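Local coordinates for protein linoleate 11-lipoxygenase (Gaeumannomyces graminis, PDB 5FX8) that uses a catalytic manganese centre to oxygenate linoleic and alpha-linolenic acids to their 11S- and 13R-hydroperoxides, at residues S160-S165 against Q246-A251; L212-H217 against Q235-L240; V97-Q102 against M322-A327. All blocks are in the same frame, centred on the assembly; numbering follows the deposited sequence.

Contact 1 of 3, residues S160-S165 against Q246-A251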
loop_
_atom_site.group_PDB
_atom_site.type_symbol
_atom_site.label_atom_id
_atom_site.label_comp_id
_atom_site.label_asym_id
_atom_site.label_seq_id
_atom_site.Cartn_x
_atom_site.Cartn_y
_atom_site.Cartn_z
ATOM N N SER A 160 6.771 25.801 -5.415
ATOM C CA SER A 160 6.397 26.570 -4.245
ATOM C C SER A 160 7.227 26.156 -3.046
ATOM O O SER A 160 7.378 24.966 -2.762
ATOM C CB SER A 160 4.920 26.372 -3.953
ATOM O OG SER A 160 4.662 26.655 -2.613
ATOM N N ASP A 161 7.770 27.150 -2.343
ATOM C CA ASP A 161 8.566 26.862 -1.162
ATOM C C ASP A 161 7.680 26.406 -0.026
ATOM O O ASP A 161 8.087 25.574 0.783
ATOM C CB ASP A 161 9.378 28.088 -0.741
ATOM C CG ASP A 161 10.611 28.323 -1.612
ATOM O OD1 ASP A 161 11.263 27.347 -2.012
ATOM O OD2 ASP A 161 10.960 29.490 -1.879
ATOM N N LEU A 162 6.468 26.954 0.058
ATOM C CA LEU A 162 5.546 26.532 1.105
ATOM C C LEU A 162 5.169 25.071 0.932
ATOM O O LEU A 162 5.017 24.341 1.913
ATOM C CB LEU A 162 4.298 27.408 1.113
ATOM C CG LEU A 162 3.221 26.997 2.123
ATOM C CD1 LEU A 162 3.649 27.308 3.503
ATOM C CD2 LEU A 162 1.921 27.657 1.851
ATOM N N LEU A 163 5.021 24.622 -0.307
ATOM C CA LEU A 163 4.779 23.211 -0.527
ATOM C C LEU A 163 5.990 22.380 -0.144
ATOM O O LEU A 163 5.836 21.241 0.297
ATOM C CB LEU A 163 4.397 22.976 -1.984
ATOM C CG LEU A 163 4.194 21.569 -2.547
ATOM C CD1 LEU A 163 3.252 21.654 -3.695
ATOM C CD2 LEU A 163 5.486 20.952 -3.024
ATOM N N PHE A 164 7.201 22.908 -0.315
ATOM C CA PHE A 164 8.379 22.117 0.006
ATOM C C PHE A 164 8.567 21.991 1.507
ATOM O O PHE A 164 9.032 20.957 1.997
ATOM C CB PHE A 164 9.630 22.725 -0.615
ATOM C CG PHE A 164 10.881 22.060 -0.168
ATOM C CD1 PHE A 164 11.211 20.796 -0.636
ATOM C CD2 PHE A 164 11.705 22.668 0.754
ATOM C CE1 PHE A 164 12.352 20.163 -0.208
ATOM C CE2 PHE A 164 12.839 22.052 1.184
ATOM C CZ PHE A 164 13.173 20.797 0.700
ATOM N N SER A 165 8.247 23.035 2.254
ATOM C CA SER A 165 8.375 22.940 3.698
ATOM C C SER A 165 7.217 22.150 4.307
ATOM O O SER A 165 7.428 21.304 5.181
ATOM C CB SER A 165 8.466 24.336 4.289
ATOM O OG SER A 165 7.341 25.067 3.870
ATOM N N GLN A 246 3.871 31.139 8.826
ATOM C CA GLN A 246 4.022 30.016 7.928
ATOM C C GLN A 246 5.332 29.291 8.193
ATOM O O GLN A 246 6.353 29.919 8.475
ATOM C CB GLN A 246 3.944 30.481 6.489
ATOM C CG GLN A 246 2.543 30.766 6.019
ATOM C CD GLN A 246 2.545 31.073 4.558
ATOM O OE1 GLN A 246 3.526 31.605 4.048
ATOM N NE2 GLN A 246 1.459 30.727 3.865
ATOM N N PHE A 247 5.271 27.962 8.129
ATOM C CA PHE A 247 6.438 27.093 8.223
ATOM C C PHE A 247 7.145 27.081 6.867
ATOM O O PHE A 247 6.535 26.742 5.851
ATOM C CB PHE A 247 5.976 25.700 8.643
ATOM C CG PHE A 247 7.064 24.725 8.827
ATOM C CD1 PHE A 247 7.811 24.718 9.967
ATOM C CD2 PHE A 247 7.338 23.793 7.862
ATOM C CE1 PHE A 247 8.812 23.823 10.127
ATOM C CE2 PHE A 247 8.337 22.905 8.043
ATOM C CZ PHE A 247 9.070 22.928 9.179
ATOM N N LEU A 248 8.414 27.451 6.833
ATOM C CA LEU A 248 9.061 27.774 5.570
ATOM C C LEU A 248 10.470 27.203 5.472
ATOM O O LEU A 248 11.118 26.925 6.486
ATOM C CB LEU A 248 9.110 29.302 5.378
ATOM C CG LEU A 248 7.842 30.052 4.996
ATOM C CD1 LEU A 248 8.186 31.494 4.878
ATOM C CD2 LEU A 248 7.317 29.583 3.687
ATOM N N PRO A 249 10.977 27.027 4.259
ATOM C CA PRO A 249 12.370 26.614 4.097
ATOM C C PRO A 249 13.330 27.762 4.333
ATOM O O PRO A 249 13.069 28.912 3.979
ATOM C CB PRO A 249 12.429 26.151 2.636
ATOM C CG PRO A 249 11.431 26.944 1.952
ATOM C CD PRO A 249 10.305 27.172 2.953
ATOM N N LEU A 250 14.460 27.431 4.949
ATOM C CA LEU A 250 15.510 28.413 5.178
ATOM C C LEU A 250 16.774 28.064 4.400
ATOM O O LEU A 250 17.164 28.822 3.516
ATOM C CB LEU A 250 15.784 28.547 6.684
ATOM C CG LEU A 250 16.427 29.863 7.123
ATOM C CD1 LEU A 250 16.177 30.181 8.583
ATOM C CD2 LEU A 250 17.896 29.849 6.876
ATOM N N ALA A 251 17.421 26.937 4.677
ATOM C CA ALA A 251 18.648 26.587 3.978
ATOM C C ALA A 251 18.725 25.079 3.786
ATOM O O ALA A 251 18.051 24.310 4.467
ATOM C CB ALA A 251 19.876 27.085 4.737
#
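The Phe-247 ring meets the helix with its edge: CE2 of Phe-247 lies 3.4 Å from the carbonyl O of Ser-165, close to the ring plane, while Phe-213 makes an edge-to-face contact with the same ring. The Phe-164 ring also uses its rim, with CD2 4.0 Å from CB of Pro-249 near the ring plane. Between the two rings Ser-165 hands its hydroxyl to the strand, OG donating to O of Phe-247 at 2.7 Å, with the donor tilted 34° from the carbonyl plane. With chi1 at 56°, OG sits between its own backbone N and carbonyl carbon, which aims it at that acceptor. Pro-249 packs beside this bond. Its CG is 3.6 Å from CB of Asp-161, and its CD lies at the same distance from CB of Ser-165. Asp-161 turns its carboxylate on to Trp-271 and Lys-275 of helix 268-305. At the start of the strand segment the Leu-162 and Gln-246 side chains cross at about a right angle, CD2 of Leu-162 3.7 Å from NE2 of Gln-246. Ser-160 caps the helix start, its OG accepting from Leu-163 N. The whole is a short N-capped helix laid across a strand of an antiparallel sheet at 93°, joining that sheet to helix 268-305 within the lipoxygenase domain.

Contact 2 of 3, residues L212-H217 against Q235-L240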
loop_
_atom_site.group_PDB
_atom_site.type_symbol
_atom_site.label_atom_id
_atom_site.label_comp_id
_atom_site.label_asym_id
_atom_site.label_seq_id
_atom_site.Cartn_x
_atom_site.Cartn_y
_atom_site.Cartn_z
ATOM N N LEU A 212 13.223 27.487 14.931
ATOM C CA LEU A 212 14.038 26.753 13.966
ATOM C C LEU A 212 13.798 25.253 14.074
ATOM O O LEU A 212 13.784 24.700 15.174
ATOM C CB LEU A 212 15.528 27.029 14.160
ATOM C CG LEU A 212 16.175 28.279 13.576
ATOM C CD1 LEU A 212 17.643 28.098 13.641
ATOM C CD2 LEU A 212 15.763 28.551 12.163
ATOM N N PHE A 213 13.658 24.601 12.925
ATOM C CA PHE A 213 13.383 23.181 12.806
ATOM C C PHE A 213 14.375 22.573 11.826
ATOM O O PHE A 213 14.831 23.235 10.902
ATOM C CB PHE A 213 11.968 22.917 12.307
ATOM C CG PHE A 213 10.902 23.503 13.151
ATOM C CD1 PHE A 213 10.570 24.847 13.053
ATOM C CD2 PHE A 213 10.191 22.710 14.027
ATOM C CE1 PHE A 213 9.575 25.373 13.830
ATOM C CE2 PHE A 213 9.199 23.244 14.795
ATOM C CZ PHE A 213 8.899 24.580 14.694
ATOM N N LEU A 214 14.687 21.300 12.015
ATOM C CA LEU A 214 15.761 20.655 11.277
ATOM C C LEU A 214 15.303 19.323 10.726
ATOM O O LEU A 214 14.641 18.564 11.424
ATOM C CB LEU A 214 16.973 20.415 12.169
ATOM C CG LEU A 214 18.104 19.565 11.588
ATOM C CD1 LEU A 214 18.687 20.200 10.360
ATOM C CD2 LEU A 214 19.170 19.415 12.606
ATOM N N VAL A 215 15.673 19.031 9.487
ATOM C CA VAL A 215 15.646 17.681 8.947
ATOM C C VAL A 215 17.078 17.273 8.657
ATOM O O VAL A 215 17.770 17.935 7.882
ATOM C CB VAL A 215 14.802 17.591 7.679
ATOM C CG1 VAL A 215 14.877 16.185 7.097
ATOM C CG2 VAL A 215 13.403 17.969 7.990
ATOM N N ASP A 216 17.518 16.177 9.249
ATOM C CA ASP A 216 18.916 15.757 9.172
ATOM C C ASP A 216 19.009 14.446 8.402
ATOM O O ASP A 216 18.875 13.377 8.991
ATOM C CB ASP A 216 19.513 15.609 10.576
ATOM C CG ASP A 216 21.034 15.579 10.573
ATOM O OD1 ASP A 216 21.616 15.249 9.546
ATOM O OD2 ASP A 216 21.667 15.889 11.590
ATOM N N HIS A 217 19.280 14.499 7.103
ATOM C CA HIS A 217 19.597 13.287 6.358
ATOM C C HIS A 217 21.092 13.091 6.157
ATOM O O HIS A 217 21.491 12.405 5.222
ATOM C CB HIS A 217 18.907 13.285 5.000
ATOM C CG HIS A 217 17.427 13.202 5.092
ATOM N ND1 HIS A 217 16.794 12.429 6.029
ATOM C CD2 HIS A 217 16.454 13.834 4.403
ATOM C CE1 HIS A 217 15.490 12.568 5.901
ATOM N NE2 HIS A 217 15.257 13.419 4.924
ATOM N N GLN A 235 20.958 18.288 4.935
ATOM C CA GLN A 235 20.328 18.786 6.137
ATOM C C GLN A 235 19.496 19.966 5.692
ATOM O O GLN A 235 20.000 20.847 5.001
ATOM C CB GLN A 235 21.352 19.218 7.173
ATOM C CG GLN A 235 22.202 18.124 7.682
ATOM C CD GLN A 235 23.167 18.622 8.698
ATOM O OE1 GLN A 235 23.179 18.156 9.833
ATOM N NE2 GLN A 235 23.981 19.586 8.314
ATOM N N GLY A 236 18.220 19.963 6.052
ATOM C CA GLY A 236 17.322 21.053 5.740
ATOM C C GLY A 236 16.976 21.804 7.013
ATOM O O GLY A 236 16.628 21.197 8.028
ATOM N N LEU A 237 17.095 23.124 6.944
ATOM C CA LEU A 237 16.733 24.015 8.030
ATOM C C LEU A 237 15.449 24.733 7.655
ATOM O O LEU A 237 15.342 25.296 6.561
ATOM C CB LEU A 237 17.842 25.014 8.288
ATOM C CG LEU A 237 17.952 25.668 9.644
ATOM C CD1 LEU A 237 18.037 24.630 10.710
ATOM C CD2 LEU A 237 19.221 26.471 9.610
ATOM N N PHE A 238 14.468 24.682 8.550
ATOM C CA PHE A 238 13.179 25.301 8.325
ATOM C C PHE A 238 12.867 26.238 9.478
ATOM O O PHE A 238 13.432 26.120 10.560
ATOM C CB PHE A 238 12.111 24.256 8.177
ATOM C CG PHE A 238 12.389 23.271 7.108
ATOM C CD1 PHE A 238 13.220 22.193 7.334
ATOM C CD2 PHE A 238 11.793 23.401 5.878
ATOM C CE1 PHE A 238 13.456 21.290 6.349
ATOM C CE2 PHE A 238 12.026 22.504 4.893
ATOM C CZ PHE A 238 12.855 21.447 5.118
ATOM N N TYR A 239 11.985 27.199 9.244
ATOM C CA TYR A 239 11.645 28.118 10.315
ATOM C C TYR A 239 10.181 28.504 10.253
ATOM O O TYR A 239 9.536 28.430 9.215
ATOM C CB TYR A 239 12.512 29.383 10.303
ATOM C CG TYR A 239 12.099 30.470 9.348
ATOM C CD1 TYR A 239 12.190 30.282 7.999
ATOM C CD2 TYR A 239 11.687 31.701 9.810
ATOM C CE1 TYR A 239 11.857 31.272 7.118
ATOM C CE2 TYR A 239 11.341 32.710 8.937
ATOM C CZ TYR A 239 11.430 32.482 7.586
ATOM O OH TYR A 239 11.111 33.436 6.674
ATOM N N LEU A 240 9.653 28.903 11.395
ATOM C CA LEU A 240 8.312 29.453 11.478
ATOM C C LEU A 240 8.411 30.975 11.397
ATOM O O LEU A 240 9.045 31.601 12.249
ATOM C CB LEU A 240 7.642 28.986 12.767
ATOM C CG LEU A 240 6.161 29.303 12.932
ATOM C CD1 LEU A 240 5.370 28.913 11.704
ATOM C CD2 LEU A 240 5.646 28.567 14.138
#
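Strands 212-216 and 235-240 run antiparallel, 154° between their N-to-C directions, with Phe-213 facing Phe-238 and Val-215 facing Gly-236 as hydrogen-bonded pairs, each joined by two N-H...O bonds of 2.8 Å between backbone N and O. The Phe-213 and Phe-238 rings share one face of the sheet with Val-215 but swing apart. Phe-238 bends over Gly-236 toward the valine, bringing CE1 to 3.7 Å from CG2 of Val-215. Phe-213 goes the other way, its CE1 4.2 Å from CB of Leu-240. In both phenylalanines CG stands anti to the carbonyl carbon (chi1 -58° and -56°), and since the strands are antiparallel this sends the rings in opposite directions. On the reverse face Leu-212 lays CD2 3.8 Å from CB of Tyr-239, whose ring leads away toward Leu-248 and Leu-206. Leu-214 reaches across with CD1, 3.3 Å from O of Gly-236. Near the end of strand 212-216 the Asp-216 and Gln-235 side chains lie alongside each other, pointing the same way; OD1 of Asp-216 is hydrogen-bonded to OG of Ser-218. This is a regular antiparallel pair, the second and third strands of the five-stranded sheet in this lipoxygenase.

Contact 3 of 3, residues V97-Q102 against M322-A327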
loop_
_atom_site.group_PDB
_atom_site.type_symbol
_atom_site.label_atom_id
_atom_site.label_comp_id
_atom_site.label_asym_id
_atom_site.label_seq_id
_atom_site.Cartn_x
_atom_site.Cartn_y
_atom_site.Cartn_z
ATOM N N VAL A 97 2.669 -15.401 2.140
ATOM C CA VAL A 97 3.221 -15.147 0.824
ATOM C C VAL A 97 2.248 -15.582 -0.265
ATOM O O VAL A 97 2.099 -14.908 -1.284
ATOM C CB VAL A 97 4.603 -15.822 0.710
ATOM C CG1 VAL A 97 5.119 -15.796 -0.735
ATOM C CG2 VAL A 97 5.544 -15.099 1.616
ATOM N N LEU A 98 1.546 -16.684 -0.058
ATOM C CA LEU A 98 0.550 -17.108 -1.032
ATOM C C LEU A 98 -0.565 -16.073 -1.202
ATOM O O LEU A 98 -0.922 -15.695 -2.331
ATOM C CB LEU A 98 -0.024 -18.438 -0.584
ATOM C CG LEU A 98 -0.329 -19.415 -1.686
ATOM C CD1 LEU A 98 0.939 -19.680 -2.511
ATOM C CD2 LEU A 98 -0.833 -20.655 -1.020
ATOM N N LEU A 99 -1.142 -15.623 -0.087
ATOM C CA LEU A 99 -2.178 -14.600 -0.149
ATOM C C LEU A 99 -1.678 -13.340 -0.844
ATOM O O LEU A 99 -2.360 -12.784 -1.712
ATOM C CB LEU A 99 -2.667 -14.291 1.261
ATOM C CG LEU A 99 -3.427 -15.405 1.967
ATOM C CD1 LEU A 99 -3.595 -15.122 3.463
ATOM C CD2 LEU A 99 -4.754 -15.588 1.282
ATOM N N TRP A 100 -0.479 -12.891 -0.492
ATOM C CA TRP A 100 0.104 -11.727 -1.131
ATOM C C TRP A 100 0.277 -11.927 -2.633
ATOM O O TRP A 100 -0.026 -11.023 -3.416
ATOM C CB TRP A 100 1.435 -11.417 -0.461
ATOM C CG TRP A 100 1.904 -10.072 -0.718
ATOM C CD1 TRP A 100 1.724 -9.004 0.062
ATOM C CD2 TRP A 100 2.647 -9.634 -1.856
ATOM N NE1 TRP A 100 2.304 -7.906 -0.505
ATOM C CE2 TRP A 100 2.884 -8.263 -1.685
ATOM C CE3 TRP A 100 3.142 -10.271 -3.005
ATOM C CZ2 TRP A 100 3.583 -7.503 -2.609
ATOM C CZ3 TRP A 100 3.833 -9.515 -3.927
ATOM C CH2 TRP A 100 4.045 -8.140 -3.725
ATOM N N ARG A 101 0.786 -13.088 -3.053
ATOM C CA ARG A 101 0.892 -13.411 -4.478
ATOM C C ARG A 101 -0.443 -13.238 -5.188
ATOM O O ARG A 101 -0.512 -12.658 -6.276
ATOM C CB ARG A 101 1.359 -14.859 -4.689
ATOM C CG ARG A 101 2.831 -15.172 -4.601
ATOM C CD ARG A 101 3.134 -16.572 -5.177
ATOM N NE ARG A 101 4.574 -16.677 -5.342
ATOM C CZ ARG A 101 5.339 -17.397 -4.552
ATOM N NH1 ARG A 101 4.779 -18.124 -3.589
ATOM N NH2 ARG A 101 6.651 -17.411 -4.730
ATOM N N GLN A 102 -1.512 -13.798 -4.623
ATOM C CA GLN A 102 -2.770 -13.682 -5.340
ATOM C C GLN A 102 -3.323 -12.268 -5.299
ATOM O O GLN A 102 -4.009 -11.859 -6.240
ATOM C CB GLN A 102 -3.779 -14.681 -4.807
ATOM C CG GLN A 102 -4.308 -14.380 -3.462
ATOM C CD GLN A 102 -5.306 -15.408 -3.031
ATOM O OE1 GLN A 102 -5.412 -16.472 -3.646
ATOM N NE2 GLN A 102 -6.050 -15.109 -1.978
ATOM N N MET A 322 -2.703 -7.990 11.428
ATOM C CA MET A 322 -1.473 -8.481 10.838
ATOM C C MET A 322 -1.732 -9.380 9.642
ATOM O O MET A 322 -0.889 -10.219 9.308
ATOM C CB MET A 322 -0.665 -9.240 11.877
ATOM C CG MET A 322 -0.239 -8.440 13.048
ATOM S SD MET A 322 0.822 -7.114 12.598
ATOM C CE MET A 322 -0.359 -5.932 13.051
ATOM N N TYR A 323 -2.903 -9.246 9.031
ATOM C CA TYR A 323 -3.206 -9.930 7.802
ATOM C C TYR A 323 -2.067 -9.755 6.805
ATOM O O TYR A 323 -1.563 -8.649 6.595
ATOM C CB TYR A 323 -4.517 -9.402 7.246
ATOM C CG TYR A 323 -5.018 -10.151 6.047
ATOM C CD1 TYR A 323 -5.136 -11.520 6.071
ATOM C CD2 TYR A 323 -5.389 -9.481 4.903
ATOM C CE1 TYR A 323 -5.597 -12.201 4.984
ATOM C CE2 TYR A 323 -5.848 -10.134 3.828
ATOM C CZ TYR A 323 -5.955 -11.506 3.859
ATOM O OH TYR A 323 -6.422 -12.180 2.745
ATOM N N GLN A 324 -1.634 -10.876 6.239
ATOM C CA GLN A 324 -0.581 -10.993 5.243
ATOM C C GLN A 324 0.752 -10.411 5.678
ATOM O O GLN A 324 1.644 -10.297 4.848
ATOM C CB GLN A 324 -0.997 -10.354 3.916
ATOM C CG GLN A 324 -2.154 -11.021 3.258
ATOM C CD GLN A 324 -2.364 -10.536 1.851
ATOM O OE1 GLN A 324 -1.461 -10.013 1.237
ATOM N NE2 GLN A 324 -3.556 -10.715 1.332
ATOM N N ALA A 325 0.928 -10.028 6.945
ATOM C CA ALA A 325 2.091 -9.202 7.274
ATOM C C ALA A 325 3.393 -9.956 7.078
ATOM O O ALA A 325 4.413 -9.345 6.785
ATOM C CB ALA A 325 2.024 -8.670 8.703
ATOM N N TYR A 326 3.376 -11.271 7.220
ATOM C CA TYR A 326 4.603 -12.041 7.191
ATOM C C TYR A 326 5.118 -12.289 5.789
ATOM O O TYR A 326 6.123 -12.985 5.617
ATOM C CB TYR A 326 4.391 -13.341 7.917
ATOM C CG TYR A 326 4.263 -13.136 9.387
ATOM C CD1 TYR A 326 5.307 -12.603 10.106
ATOM C CD2 TYR A 326 3.113 -13.485 10.055
ATOM C CE1 TYR A 326 5.219 -12.438 11.433
ATOM C CE2 TYR A 326 3.008 -13.314 11.387
ATOM C CZ TYR A 326 4.071 -12.789 12.076
ATOM O OH TYR A 326 4.011 -12.622 13.427
ATOM N N ALA A 327 4.446 -11.729 4.800
ATOM C CA ALA A 327 4.909 -11.763 3.439
ATOM C C ALA A 327 5.917 -10.671 3.124
ATOM O O ALA A 327 6.737 -10.862 2.232
ATOM C CB ALA A 327 3.717 -11.657 2.493
#
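Trp-100 and Gln-324 cross at about a right angle, the indole and amide planes 75° apart, where the long helix 86-124 meets a type II beta turn, Met-322 to Ala-325, in the loop between helices 313-321 and 328-336. The amide oxygen faces Trp-100: OE1 of Gln-324 lies 3.3 Å from CA of Trp-100 and 3.5 Å from CD1 of the indole, which it approaches obliquely. The other branch of the Gln-324 amide, NE2, rests 3.7 Å from CB of Leu-99 and donates to Asp-103, one turn further along the same helix, so this bond fixes which way round the amide lies. Gln-324 reaches the helix because its chain is extended beyond CG, while CG itself stands anti to the carbonyl carbon (chi1 -64°).

Beside Gln-324, the Tyr-323 ring has CG of Gln-324 above its centre, 3.7 Å from the plane. Leu-99 crosses this tyrosine at about a right angle, with CD1 3.9 Å from CE1 of Tyr-323. Phe-615 meets the same ring edge-to-face, drawing the C-terminal segment into the cluster.

The indole points onward to the metal site: its NE1 donates to the carbonyl of Ser-617, and the Trp-100 side chain is about 4 Å from that of Val-618, which ligates the manganese. This is consistent with a second-shell position for Trp-100, fastened to the backbone next to a ligand, and it also packs on Pro-339 of the second subunit. Ala-327 presses its methyl against the helix, CB 3.7 Å from CB of Trp-100, and beside it CG2 of Val-97 lies 3.9 Å from CA of Ala-327.

Contacts 1 and 2 both reach the same five-stranded sheet, contact 1 through a helix laid on it, and their centres are about 10 Å apart. Strands 235-241 and 246-253 are neighbours in it, tied by probable hydrogen bonds of 2.8 Å from Leu-248 N to Tyr-239 O and from Leu-250 N to Leu-237 O, and a classic bulge sets Leu-250 and Ala-251 opposite Leu-237. CZ of Phe-247 also packs on CB of Phe-238. Contact 3 lies on the opposite side of the chain's centre, about 39 Å from contact 1 and about 38 Å from contact 2 between centres. It is the one near the metal: the Trp-100 side chain is about 8 Å from the manganese, whereas contacts 1 and 2 lie away from the catalytic site.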